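Local structure of MdcA (Pseudomonas aeruginosa, 5VIT) at residues A153-D158 against Q189-V194; T165-E170 against D334-S339; R246-R251 against E466-L471. The protein serves as the alpha subunit of malonate decarboxylase and has transferase activity, probably exchanging acetyl for malonyl on the thiol of the acyl-carrier subunit. All coordinates share one frame; numbering follows the deposited sequence.

Contact 1. Residues A153-D158 against Q189-V194; sequences AGFVAD and QVNRIV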
loop_
_atom_site.group_PDB
_atom_site.type_symbol
_atom_site.label_atom_id
_atom_site.label_comp_id
_atom_site.label_asym_id
_atom_site.label_seq_id
_atom_site.Cartn_x
_atom_site.Cartn_y
_atom_site.Cartn_z
ATOM N N ALA A 153 -27.399 12.786 -36.921
ATOM C CA ALA A 153 -28.679 13.127 -36.319
ATOM C C ALA A 153 -28.640 14.455 -35.576
ATOM O O ALA A 153 -27.613 14.834 -35.016
ATOM C CB ALA A 153 -29.120 12.008 -35.376
ATOM N N GLY A 154 -29.770 15.156 -35.573
ATOM C CA GLY A 154 -29.918 16.394 -34.823
ATOM C C GLY A 154 -31.303 16.493 -34.200
ATOM O O GLY A 154 -32.187 15.690 -34.516
ATOM N N PHE A 155 -31.500 17.462 -33.308
ATOM C CA PHE A 155 -32.835 17.729 -32.775
ATOM C C PHE A 155 -33.709 18.519 -33.766
ATOM O O PHE A 155 -34.829 18.120 -34.073
ATOM C CB PHE A 155 -32.750 18.488 -31.455
ATOM C CG PHE A 155 -32.470 17.614 -30.267
ATOM C CD1 PHE A 155 -31.222 17.639 -29.645
ATOM C CD2 PHE A 155 -33.459 16.775 -29.755
ATOM C CE1 PHE A 155 -30.950 16.841 -28.534
ATOM C CE2 PHE A 155 -33.197 15.967 -28.644
ATOM C CZ PHE A 155 -31.935 16.007 -28.036
ATOM N N VAL A 156 -33.193 19.639 -34.269
ATOM C CA VAL A 156 -33.986 20.544 -35.089
ATOM C C VAL A 156 -33.217 21.018 -36.316
ATOM O O VAL A 156 -32.034 21.340 -36.217
ATOM C CB VAL A 156 -34.432 21.795 -34.283
ATOM C CG1 VAL A 156 -35.400 22.647 -35.095
ATOM C CG2 VAL A 156 -35.071 21.397 -32.951
ATOM N N ALA A 157 -33.892 21.073 -37.464
ATOM C CA ALA A 157 -33.359 21.742 -38.656
ATOM C C ALA A 157 -34.328 22.794 -39.195
ATOM O O ALA A 157 -35.539 22.695 -38.992
ATOM C CB ALA A 157 -33.041 20.732 -39.733
ATOM N N ASP A 158 -33.806 23.816 -39.865
ATOM C CA ASP A 158 -34.669 24.671 -40.674
ATOM C C ASP A 158 -34.665 24.146 -42.123
ATOM O O ASP A 158 -33.931 23.199 -42.451
ATOM C CB ASP A 158 -34.244 26.150 -40.593
ATOM C CG ASP A 158 -32.847 26.407 -41.155
ATOM O OD1 ASP A 158 -32.329 25.561 -41.921
ATOM O OD2 ASP A 158 -32.273 27.476 -40.832
ATOM N N GLN A 189 -30.810 13.335 -39.987
ATOM C CA GLN A 189 -32.180 13.157 -39.519
ATOM C C GLN A 189 -32.398 14.095 -38.337
ATOM O O GLN A 189 -31.551 14.196 -37.442
ATOM C CB GLN A 189 -32.467 11.713 -39.124
ATOM C CG GLN A 189 -31.585 11.188 -37.983
ATOM C CD GLN A 189 -32.188 9.981 -37.285
ATOM O OE1 GLN A 189 -31.918 8.836 -37.652
ATOM N NE2 GLN A 189 -33.010 10.236 -36.264
ATOM N N VAL A 190 -33.518 14.809 -38.352
ATOM C CA VAL A 190 -33.860 15.678 -37.240
ATOM C C VAL A 190 -35.231 15.300 -36.671
ATOM O O VAL A 190 -36.062 14.667 -37.341
ATOM C CB VAL A 190 -33.854 17.166 -37.642
ATOM C CG1 VAL A 190 -32.472 17.569 -38.111
ATOM C CG2 VAL A 190 -34.881 17.432 -38.732
ATOM N N ASN A 191 -35.457 15.679 -35.420
ATOM C CA ASN A 191 -36.692 15.335 -34.763
ATOM C C ASN A 191 -37.851 16.170 -35.316
ATOM O O ASN A 191 -38.990 15.703 -35.375
ATOM C CB ASN A 191 -36.533 15.505 -33.253
ATOM C CG ASN A 191 -35.646 14.435 -32.645
ATOM O OD1 ASN A 191 -35.238 13.493 -33.330
ATOM N ND2 ASN A 191 -35.360 14.559 -31.353
ATOM N N ARG A 192 -37.546 17.397 -35.727
ATOM C CA ARG A 192 -38.526 18.272 -36.363
ATOM C C ARG A 192 -37.863 19.378 -37.183
ATOM O O ARG A 192 -36.795 19.903 -36.831
ATOM C CB ARG A 192 -39.470 18.898 -35.326
ATOM C CG ARG A 192 -38.791 19.849 -34.384
ATOM C CD ARG A 192 -39.659 20.222 -33.192
ATOM N NE ARG A 192 -38.850 20.883 -32.164
ATOM C CZ ARG A 192 -38.705 22.201 -32.057
ATOM N NH1 ARG A 192 -39.336 23.012 -32.907
ATOM N NH2 ARG A 192 -37.938 22.711 -31.092
ATOM N N ILE A 193 -38.524 19.719 -38.285
ATOM C CA ILE A 193 -38.078 20.772 -39.174
ATOM C C ILE A 193 -38.963 21.987 -38.933
ATOM O O ILE A 193 -40.188 21.885 -39.007
ATOM C CB ILE A 193 -38.133 20.314 -40.653
ATOM C CG1 ILE A 193 -37.333 19.020 -40.831
ATOM C CG2 ILE A 193 -37.610 21.403 -41.574
ATOM C CD1 ILE A 193 -37.561 18.292 -42.146
ATOM N N VAL A 194 -38.347 23.119 -38.593
ATOM C CA VAL A 194 -39.084 24.355 -38.325
ATOM C C VAL A 194 -39.193 25.186 -39.598
ATOM O O VAL A 194 -38.253 25.233 -40.398
ATOM C CB VAL A 194 -38.420 25.210 -37.210
ATOM C CG1 VAL A 194 -38.539 24.514 -35.875
ATOM C CG2 VAL A 194 -36.946 25.521 -37.536
HETATM O O HOH W 1 -33.624 12.850 -35.368
#
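Phe155 O takes two backbone N-H groups at the corner where both strands bend. Asn191 N lies 2.9 Å from Phe155 O but well above its carbonyl plane, while Arg192 N meets the same oxygen almost head-on at a longer 3.3 Å. Before the corner, Gly154 N donates to Gln189 O (2.8 Å); beyond it, Val194 N donates to Ala157 O (2.9 Å). A water accepts from Gln189 NE2 and donates to Asn191 OD1 and Gly154 O; Gln189 OE1 accepts from Leu66 N, and Phe220 N also binds Asn191 OD1. The Asn191 amide lies alongside the Phe155 ring with the planes at 90°, its ND2 3.3 Å from Phe155 CD2. Val156 sends its branches two ways: CG2 sits over one face of the Arg192 guanidinium, toward its rim, and CG1, anti to the backbone N (chi1 -173°), touches Val194 CG1 at 3.7 Å. On the other face of the strands Ala157 CB rests 3.6 Å from Val190 CG1. Phe155 and Val156 both pair with Tyr164 in a classic beta bulge. Neighbouring parallel strands thus leave the large parallel sheet of a Rossmann-like domain together, kink, and continue into a small three-stranded mixed sheet.

Contact 2. Residues T165-E170 against D334-S339; sequences TGPSTE and DGSLRS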
loop_
_atom_site.group_PDB
_atom_site.type_symbol
_atom_site.label_atom_id
_atom_site.label_comp_id
_atom_site.label_asym_id
_atom_site.label_seq_id
_atom_site.Cartn_x
_atom_site.Cartn_y
_atom_site.Cartn_z
ATOM N N THR A 165 -28.044 20.589 -32.632
ATOM C CA THR A 165 -27.766 19.296 -32.030
ATOM C C THR A 165 -27.727 19.361 -30.518
ATOM O O THR A 165 -27.777 18.325 -29.866
ATOM C CB THR A 165 -26.425 18.702 -32.505
ATOM O OG1 THR A 165 -25.389 19.683 -32.366
ATOM C CG2 THR A 165 -26.510 18.228 -33.945
ATOM N N GLY A 166 -27.599 20.566 -29.966
ATOM C CA GLY A 166 -27.674 20.775 -28.525
ATOM C C GLY A 166 -26.769 19.917 -27.648
ATOM O O GLY A 166 -25.579 19.755 -27.950
ATOM N N PRO A 167 -27.327 19.380 -26.541
ATOM C CA PRO A 167 -26.590 18.533 -25.588
ATOM C C PRO A 167 -26.047 17.271 -26.224
ATOM O O PRO A 167 -25.102 16.692 -25.686
ATOM C CB PRO A 167 -27.645 18.197 -24.533
ATOM C CG PRO A 167 -28.545 19.394 -24.544
ATOM C CD PRO A 167 -28.657 19.743 -26.016
ATOM N N SER A 168 -26.636 16.860 -27.349
ATOM C CA SER A 168 -26.225 15.650 -28.042
ATOM C C SER A 168 -25.338 15.949 -29.253
ATOM O O SER A 168 -25.272 15.139 -30.169
ATOM C CB SER A 168 -27.449 14.846 -28.493
ATOM O OG SER A 168 -28.312 14.569 -27.403
ATOM N N THR A 169 -24.675 17.105 -29.260
ATOM C CA THR A 169 -23.727 17.444 -30.338
ATOM C C THR A 169 -22.700 16.324 -30.569
ATOM O O THR A 169 -22.512 15.854 -31.700
ATOM C CB THR A 169 -22.981 18.751 -30.026
ATOM O OG1 THR A 169 -23.911 19.845 -29.999
ATOM C CG2 THR A 169 -21.910 19.012 -31.059
ATOM N N GLU A 170 -22.042 15.903 -29.488
ATOM C CA GLU A 170 -21.196 14.712 -29.494
ATOM C C GLU A 170 -20.186 14.656 -30.661
ATOM O O GLU A 170 -19.345 15.546 -30.790
ATOM C CB GLU A 170 -22.093 13.460 -29.471
ATOM C CG GLU A 170 -22.812 13.326 -28.116
ATOM C CD GLU A 170 -23.814 12.179 -28.020
ATOM O OE1 GLU A 170 -23.490 11.037 -28.409
ATOM O OE2 GLU A 170 -24.940 12.427 -27.522
ATOM N N ASP A 334 -28.812 29.757 -26.272
ATOM C CA ASP A 334 -30.134 29.202 -25.991
ATOM C C ASP A 334 -30.198 28.642 -24.572
ATOM O O ASP A 334 -31.282 28.400 -24.046
ATOM C CB ASP A 334 -30.473 28.104 -26.993
ATOM C CG ASP A 334 -29.539 26.909 -26.872
ATOM O OD1 ASP A 334 -28.350 27.056 -27.192
ATOM O OD2 ASP A 334 -30.000 25.830 -26.463
ATOM N N GLY A 335 -29.032 28.418 -23.970
ATOM C CA GLY A 335 -28.959 27.949 -22.599
ATOM C C GLY A 335 -28.682 26.464 -22.417
ATOM O O GLY A 335 -28.465 26.020 -21.287
ATOM N N SER A 336 -28.695 25.693 -23.506
ATOM C CA SER A 336 -28.448 24.256 -23.400
ATOM C C SER A 336 -26.954 23.891 -23.569
ATOM O O SER A 336 -26.140 24.659 -24.104
ATOM C CB SER A 336 -29.301 23.474 -24.416
ATOM O OG SER A 336 -28.797 23.575 -25.741
ATOM N N LEU A 337 -26.617 22.708 -23.070
ATOM C CA LEU A 337 -25.287 22.136 -23.174
ATOM C C LEU A 337 -24.768 22.124 -24.609
ATOM O O LEU A 337 -25.521 21.851 -25.547
ATOM C CB LEU A 337 -25.305 20.706 -22.608
ATOM C CG LEU A 337 -24.046 19.870 -22.737
ATOM C CD1 LEU A 337 -23.069 20.362 -21.702
ATOM C CD2 LEU A 337 -24.365 18.380 -22.575
ATOM N N ARG A 338 -23.483 22.439 -24.775
ATOM C CA ARG A 338 -22.771 22.132 -26.016
ATOM C C ARG A 338 -21.647 21.123 -25.741
ATOM O O ARG A 338 -20.530 21.473 -25.352
ATOM C CB ARG A 338 -22.214 23.401 -26.668
ATOM C CG ARG A 338 -21.126 23.163 -27.730
ATOM C CD ARG A 338 -21.621 23.070 -29.164
ATOM N NE ARG A 338 -20.481 22.925 -30.076
ATOM C CZ ARG A 338 -20.570 22.869 -31.405
ATOM N NH1 ARG A 338 -21.755 22.949 -31.999
ATOM N NH2 ARG A 338 -19.474 22.735 -32.144
ATOM N N SER A 339 -21.966 19.858 -25.942
ATOM C CA SER A 339 -20.973 18.804 -25.851
ATOM C C SER A 339 -20.123 18.848 -27.102
ATOM O O SER A 339 -20.504 19.477 -28.083
ATOM C CB SER A 339 -21.650 17.441 -25.714
ATOM O OG SER A 339 -22.475 17.195 -26.846
#
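Pro167 and Leu337 cross obliquely where two irregular loops meet, one following the small mixed sheet of the N-terminal half, the other leading into helix 341-350 of the C-terminal half, so this is a loop-to-loop junction between the two sheet-bearing halves of the chain. Leu337 holds CG anti to its backbone N (chi1 174°), which carries the branch along Pro167 and brings CD2 to 3.8 Å from Pro167 CB. At the other end of the proline ring, Ser336 OG lies beside Pro167 CD; that hydroxyl donates to Asp334 OD2 on its syn lone pair, and is also hydrogen-bonded to Tyr164 OH. Helix 319-323 adds Glu319 against Pro167 and Ile322 against Leu337.

Further along, Thr169 and Arg338 pass at a slant. The methyl CG2 of Thr169 stands over one face of the Arg338 guanidinium, 4.0 Å above the plane and toward its rim, and Arg338 NH1 makes a salt bridge with Asp204. The hydroxyl of Thr169 turns back into its own loop: OG1 donates to Gly166 O at 2.6 Å, in the carbonyl plane on a lone pair, and accepts from Thr165 OG1 at 2.8 Å. Because Thr169 N also donates to Gly166 O, the tight turn is pinned by backbone and side chain of the same residue. Lys61 meets this loop twice, its NZ donating to Ser168 O and its backbone N to Glu170 OE1.

The polar clasp between the loops is a single serine hydroxyl used in both directions. With its torsion (chi1 60°) placing OG between backbone N and carbonyl carbon, Ser339 OG receives an almost straight bond from Glu170 N (3.0 Å, 170° at the hydrogen) and donates to Pro167 O at 2.9 Å, approaching that oxygen from above the carbonyl plane.

Contact 3. Residues R246-R251 against E466-L471; sequences RGIYQR and EGIAYL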
loop_
_atom_site.group_PDB
_atom_site.type_symbol
_atom_site.label_atom_id
_atom_site.label_comp_id
_atom_site.label_asym_id
_atom_site.label_seq_id
_atom_site.Cartn_x
_atom_site.Cartn_y
_atom_site.Cartn_z
ATOM N N ARG A 246 -7.501 9.267 -1.581
ATOM C CA ARG A 246 -6.467 9.502 -0.602
ATOM C C ARG A 246 -5.081 9.213 -1.152
ATOM O O ARG A 246 -4.182 10.047 -1.048
ATOM C CB ARG A 246 -6.723 8.640 0.636
ATOM C CG ARG A 246 -5.597 8.642 1.630
ATOM C CD ARG A 246 -5.717 9.822 2.587
ATOM N NE ARG A 246 -4.575 9.910 3.503
ATOM C CZ ARG A 246 -4.215 11.012 4.160
ATOM N NH1 ARG A 246 -4.900 12.147 4.031
ATOM N NH2 ARG A 246 -3.172 10.967 4.968
ATOM N N GLY A 247 -4.919 8.027 -1.732
ATOM C CA GLY A 247 -3.613 7.558 -2.166
ATOM C C GLY A 247 -3.199 8.013 -3.554
ATOM O O GLY A 247 -2.051 7.805 -3.959
ATOM N N ILE A 248 -4.127 8.619 -4.291
ATOM C CA ILE A 248 -3.817 9.122 -5.618
ATOM C C ILE A 248 -4.150 10.611 -5.836
ATOM O O ILE A 248 -3.259 11.408 -6.114
ATOM C CB ILE A 248 -4.537 8.299 -6.701
ATOM C CG1 ILE A 248 -4.217 6.805 -6.521
ATOM C CG2 ILE A 248 -4.131 8.814 -8.068
ATOM C CD1 ILE A 248 -4.752 5.889 -7.663
ATOM N N TYR A 249 -5.416 10.985 -5.721
ATOM C CA TYR A 249 -5.820 12.357 -5.984
ATOM C C TYR A 249 -5.112 13.300 -5.015
ATOM O O TYR A 249 -4.492 14.281 -5.443
ATOM C CB TYR A 249 -7.333 12.526 -5.857
ATOM C CG TYR A 249 -8.149 11.801 -6.905
ATOM C CD1 TYR A 249 -9.545 11.889 -6.902
ATOM C CD2 TYR A 249 -7.535 11.049 -7.910
ATOM C CE1 TYR A 249 -10.311 11.235 -7.855
ATOM C CE2 TYR A 249 -8.297 10.392 -8.877
ATOM C CZ TYR A 249 -9.681 10.480 -8.835
ATOM O OH TYR A 249 -10.438 9.827 -9.774
ATOM N N GLN A 250 -5.199 12.992 -3.716
ATOM C CA GLN A 250 -4.588 13.838 -2.706
ATOM C C GLN A 250 -3.081 13.729 -2.744
ATOM O O GLN A 250 -2.384 14.751 -2.699
ATOM C CB GLN A 250 -5.090 13.491 -1.300
ATOM C CG GLN A 250 -4.483 14.376 -0.194
ATOM C CD GLN A 250 -5.000 14.025 1.206
ATOM O OE1 GLN A 250 -5.680 13.015 1.400
ATOM N NE2 GLN A 250 -4.677 14.861 2.179
ATOM N N ARG A 251 -2.573 12.500 -2.823
ATOM C CA ARG A 251 -1.123 12.264 -2.853
ATOM C C ARG A 251 -0.405 13.088 -3.907
ATOM O O ARG A 251 0.666 13.622 -3.655
ATOM C CB ARG A 251 -0.808 10.784 -3.113
ATOM C CG ARG A 251 -0.585 9.967 -1.869
ATOM C CD ARG A 251 0.874 9.994 -1.457
ATOM N NE ARG A 251 1.698 9.303 -2.445
ATOM C CZ ARG A 251 2.961 8.933 -2.249
ATOM N NH1 ARG A 251 3.549 9.176 -1.074
ATOM N NH2 ARG A 251 3.631 8.308 -3.224
ATOM N N GLU A 466 -6.988 -4.599 -2.842
ATOM C CA GLU A 466 -5.807 -4.900 -2.028
ATOM C C GLU A 466 -4.933 -3.688 -1.725
ATOM O O GLU A 466 -4.313 -3.604 -0.660
ATOM C CB GLU A 466 -4.947 -5.945 -2.730
ATOM C CG GLU A 466 -5.664 -7.250 -2.988
ATOM C CD GLU A 466 -5.629 -8.155 -1.780
ATOM O OE1 GLU A 466 -4.547 -8.302 -1.179
ATOM O OE2 GLU A 466 -6.678 -8.721 -1.427
ATOM N N GLY A 467 -4.861 -2.759 -2.674
ATOM C CA GLY A 467 -3.989 -1.617 -2.521
ATOM C C GLY A 467 -3.584 -0.975 -3.829
ATOM O O GLY A 467 -4.105 -1.297 -4.901
ATOM N N ILE A 468 -2.644 -0.048 -3.727
ATOM C CA ILE A 468 -2.157 0.685 -4.878
ATOM C C ILE A 468 -0.732 0.246 -5.176
ATOM O O ILE A 468 0.100 0.227 -4.289
ATOM C CB ILE A 468 -2.189 2.216 -4.645
ATOM C CG1 ILE A 468 -3.613 2.679 -4.329
ATOM C CG2 ILE A 468 -1.624 2.951 -5.869
ATOM C CD1 ILE A 468 -3.744 4.155 -3.820
ATOM N N ALA A 469 -0.457 -0.119 -6.422
ATOM C CA ALA A 469 0.917 -0.268 -6.873
ATOM C C ALA A 469 1.305 0.994 -7.618
ATOM O O ALA A 469 0.658 1.344 -8.612
ATOM C CB ALA A 469 1.075 -1.492 -7.767
ATOM N N TYR A 470 2.345 1.681 -7.133
ATOM C CA TYR A 470 2.817 2.938 -7.747
ATOM C C TYR A 470 3.833 2.672 -8.859
ATOM O O TYR A 470 5.036 2.915 -8.695
ATOM C CB TYR A 470 3.439 3.858 -6.689
ATOM C CG TYR A 470 2.445 4.399 -5.679
ATOM C CD1 TYR A 470 2.246 3.758 -4.460
ATOM C CD2 TYR A 470 1.702 5.548 -5.948
ATOM C CE1 TYR A 470 1.338 4.250 -3.534
ATOM C CE2 TYR A 470 0.784 6.045 -5.022
ATOM C CZ TYR A 470 0.612 5.396 -3.816
ATOM O OH TYR A 470 -0.292 5.876 -2.882
ATOM N N LEU A 471 3.335 2.167 -9.983
ATOM C CA LEU A 471 4.170 1.685 -11.079
ATOM C C LEU A 471 5.108 2.748 -11.636
ATOM O O LEU A 471 6.168 2.427 -12.179
ATOM C CB LEU A 471 3.281 1.153 -12.221
ATOM C CG LEU A 471 2.293 0.012 -11.909
ATOM C CD1 LEU A 471 1.746 -0.656 -13.192
ATOM C CD2 LEU A 471 2.907 -1.019 -11.004
#
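Tyr470 OH donates to Gly247 O at 2.8 Å, joining the turn after strand 467-469 to the last part of helix 235-250. The oxygen comes in at the ring edge, in the plane of the ring, and from the carbonyl's side the hydroxyl is tilted 16° out of the carbonyl plane. Tyr470 is the centre of an inverse gamma turn, and its CG stands anti to the carbonyl carbon (chi1 -67°), which aims the ring at the helix.

The tight part lies beneath this bond. Gly247 has no side chain, so Ile468 CD1 comes directly against the helix backbone, 3.8 Å from Gly247 CA. The same methyl is 3.8 Å from Ile248 CG1, the two isoleucines crossing at a slant. The other branch of Ile468, CG2, backs the Tyr470 ring, standing 3.8 Å above the plane over its centre. His461 of the neighbouring strand touches both isoleucines and meets the tyrosine ring, so this side is well buried.

The opposite face of the ring is looser and nearer solvent. There Arg251, partly exposed, bends at chi2 and chi3 and brings NH2 over the rim of the Tyr470 ring. Its CZ is 5.0 Å from the centroid of that ring, an off-centre cation-pi contact with the two planes 54° apart. Lys473 makes a cation-pi contact with the same tyrosine, and its NZ lies close to Arg251 NH2.

In all, the hydroxyl of a buried tyrosine ties down a carbonyl within a helix that carries a wider pi-type turn here, apolar branches of Ile468 and Ile248 pack beneath the bond, and the two cations would probably polarise the tyrosine ring while the likeness of their charges partly offsets what they gain from it.

How the contacts relate
Contacts 1 and 2 are neighbours, with centres about 14 Å apart, and Phe155 joins them: its CD1 packs on Thr165 O and its CE1 on Ser168 OG. Contact 3 stands well away, about 47 Å from contact 1 between centres and on the opposite side of the chain's centre. All three are largely buried, yet each has an arginine nearer solvent: Arg192, Arg338 and Arg251 respectively. Contact 1 is held by backbone bonds between parallel strands, contact 2 by a serine hydroxyl between irregular loops, and contact 3 by a tyrosine hydroxyl bound to a carbonyl of a helix. Contacts 1 and 3 each stay within one half of the chain; contact 2 bridges the two.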